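Local structure of serine protease inhibitor 1 (Coprinopsis cinerea, 3VWC) at residues A[12-17]-A[33-38]. The protein probably inhibits serine endopeptidases and adopts the beta-trefoil fold. Sequence-based numbering, arbitrary orientation. Where two conformers were deposited one is given.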
loop_
_atom_site.group_PDB
_atom_site.type_symbol
_atom_site.label_atom_id
_atom_site.label_comp_id
_atom_site.label_asym_id
_atom_site.label_seq_id
_atom_site.Cartn_x
_atom_site.Cartn_y
_atom_site.Cartn_z
ATOM N N LYS A 12 1.719 1.304 9.894
ATOM C CA LYS A 12 2.391 1.510 11.159
ATOM C C LYS A 12 1.811 2.684 11.947
ATOM O O LYS A 12 2.046 2.788 13.147
ATOM C CB LYS A 12 3.894 1.733 10.923
ATOM C CG LYS A 12 4.676 0.431 10.576
ATOM C CD LYS A 12 5.000 -0.424 11.811
ATOM C CE LYS A 12 6.255 0.039 12.476
ATOM N NZ LYS A 12 6.349 -0.629 13.803
ATOM N N VAL A 13 1.060 3.565 11.279
ATOM C CA VAL A 13 0.420 4.718 11.973
ATOM C C VAL A 13 -0.536 4.221 13.053
ATOM O O VAL A 13 -0.592 4.783 14.162
ATOM C CB VAL A 13 -0.440 5.539 10.983
ATOM C CG1 VAL A 13 -1.310 6.617 11.736
ATOM C CG2 VAL A 13 0.492 6.202 10.036
ATOM N N ASN A 14 -1.330 3.228 12.722
ATOM C CA ASN A 14 -2.498 2.929 13.568
ATOM C C ASN A 14 -2.713 1.446 13.756
ATOM O O ASN A 14 -3.599 1.027 14.506
ATOM C CB ASN A 14 -3.733 3.647 13.019
ATOM C CG ASN A 14 -3.891 3.453 11.528
ATOM O OD1 ASN A 14 -3.614 2.386 11.028
ATOM N ND2 ASN A 14 -4.291 4.504 10.824
ATOM N N GLY A 15 -1.914 0.627 13.071
ATOM C CA GLY A 15 -2.054 -0.828 13.125
ATOM C C GLY A 15 -3.208 -1.380 12.311
ATOM O O GLY A 15 -3.419 -2.603 12.283
ATOM N N LEU A 16 -3.941 -0.503 11.635
ATOM C CA LEU A 16 -5.132 -0.918 10.859
ATOM C C LEU A 16 -4.723 -1.569 9.526
ATOM O O LEU A 16 -3.686 -1.227 8.935
ATOM C CB LEU A 16 -6.040 0.274 10.605
ATOM C CG LEU A 16 -6.667 0.853 11.885
ATOM C CD1 LEU A 16 -7.509 2.074 11.611
ATOM C CD2 LEU A 16 -7.413 -0.235 12.680
ATOM N N HIS A 17 -5.462 -2.583 9.112
ATOM C CA HIS A 17 -5.262 -3.175 7.801
ATOM C C HIS A 17 -5.513 -2.137 6.739
ATOM O O HIS A 17 -6.366 -1.256 6.888
ATOM C CB HIS A 17 -6.190 -4.376 7.594
ATOM C CG HIS A 17 -5.798 -5.585 8.391
ATOM N ND1 HIS A 17 -5.418 -6.772 7.799
ATOM C CD2 HIS A 17 -5.634 -5.754 9.718
ATOM C CE1 HIS A 17 -5.106 -7.642 8.744
ATOM N NE2 HIS A 17 -5.211 -7.041 9.916
ATOM N N ILE A 33 -8.221 2.400 -2.109
ATOM C CA ILE A 33 -7.539 1.625 -1.096
ATOM C C ILE A 33 -7.530 2.414 0.188
ATOM O O ILE A 33 -7.237 3.589 0.183
ATOM C CB ILE A 33 -6.090 1.242 -1.524
ATOM C CG1 ILE A 33 -6.081 0.365 -2.801
ATOM C CG2 ILE A 33 -5.388 0.522 -0.358
ATOM C CD1 ILE A 33 -6.884 -0.894 -2.700
ATOM N N ARG A 34 -7.992 1.774 1.255
ATOM C CA ARG A 34 -8.282 2.507 2.499
ATOM C C ARG A 34 -7.575 1.907 3.721
ATOM O O ARG A 34 -7.202 0.725 3.742
ATOM C CB ARG A 34 -9.786 2.564 2.761
ATOM C CG ARG A 34 -10.648 2.942 1.568
ATOM C CD ARG A 34 -12.120 2.644 1.917
ATOM N NE ARG A 34 -12.994 2.878 0.775
ATOM C CZ ARG A 34 -13.673 3.999 0.587
ATOM N NH1 ARG A 34 -13.515 5.025 1.422
ATOM N NH2 ARG A 34 -14.515 4.111 -0.437
ATOM N N VAL A 35 -7.507 2.691 4.810
ATOM C CA VAL A 35 -7.328 2.048 6.100
ATOM C C VAL A 35 -8.671 1.529 6.604
ATOM O O VAL A 35 -9.690 2.197 6.445
ATOM C CB VAL A 35 -6.649 2.948 7.149
ATOM C CG1 VAL A 35 -5.103 2.994 6.918
ATOM C CG2 VAL A 35 -7.275 4.320 7.185
ATOM N N LEU A 36 -8.679 0.290 7.075
ATOM C CA LEU A 36 -9.953 -0.430 7.330
ATOM C C LEU A 36 -10.271 -0.525 8.810
ATOM O O LEU A 36 -9.385 -0.780 9.599
ATOM C CB LEU A 36 -9.863 -1.844 6.730
ATOM C CG LEU A 36 -9.633 -1.827 5.205
ATOM C CD1 LEU A 36 -9.375 -3.222 4.645
ATOM C CD2 LEU A 36 -10.837 -1.211 4.464
ATOM N N PRO A 37 -11.571 -0.441 9.174
ATOM C CA PRO A 37 -11.942 -0.875 10.522
ATOM C C PRO A 37 -11.574 -2.341 10.769
ATOM O O PRO A 37 -11.632 -3.165 9.837
ATOM C CB PRO A 37 -13.474 -0.729 10.521
ATOM C CG PRO A 37 -13.827 0.134 9.343
ATOM C CD PRO A 37 -12.745 -0.209 8.319
ATOM N N GLU A 38 -11.215 -2.666 12.012
ATOM C CA GLU A 38 -11.041 -4.045 12.447
ATOM C C GLU A 38 -12.228 -4.928 12.060
ATOM O O GLU A 38 -12.053 -6.086 11.690
ATOM C CB GLU A 38 -10.828 -4.107 13.963
ATOM C CG GLU A 38 -9.409 -3.739 14.434
ATOM C CD GLU A 38 -8.292 -4.565 13.777
ATOM O OE1 GLU A 38 -7.780 -4.152 12.707
ATOM O OE2 GLU A 38 -7.855 -5.571 14.381
HETATM O O HOH W 1 -7.970 -3.191 10.237
#
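Leu16 lies against the carbonyl oxygen of Leu36, which its side chain meets along its whole length. CB comes to 3.6 Å from Leu36 O and also faces CB of Val35; CG and CD1 stay near the same oxygen, and CD2, at the tip, lies 3.7 Å from Leu36 O and 3.9 Å from Glu38 OE1. With CG anti to its own carbonyl carbon (chi1 -66°), the leucine carries both methyls past this oxygen. The apolar branch leaves the polar work to the backbone and a water. The amide of Leu36 donates to His17 O at 2.8 Å, and Val35 CA adds a weaker C-H...O contact to the same acceptor. A water accepts the N-H of His17 at 2.8 Å and lies within hydrogen-bonding distance of Leu36 O and Glu38 OE1, though it has more acceptors in reach than protons to give; it bridges 12-17 and 33-38 where direct pairing stops. The bend at chi2 of Glu38 (-55°) brings its carboxylate back to this water. Within 12-17, Asn14 OD1 accepts from Leu16 N at 3.0 Å, an Asx turn that shapes the loop before Leu16. Beyond, Arg34 pairs through its backbone with Gly19. The Leu36-His17 bond thus extends the antiparallel pairing of 31-35 with the short end strand 18-19 by one further backbone bond before the segments diverge, within the beta-trefoil fold.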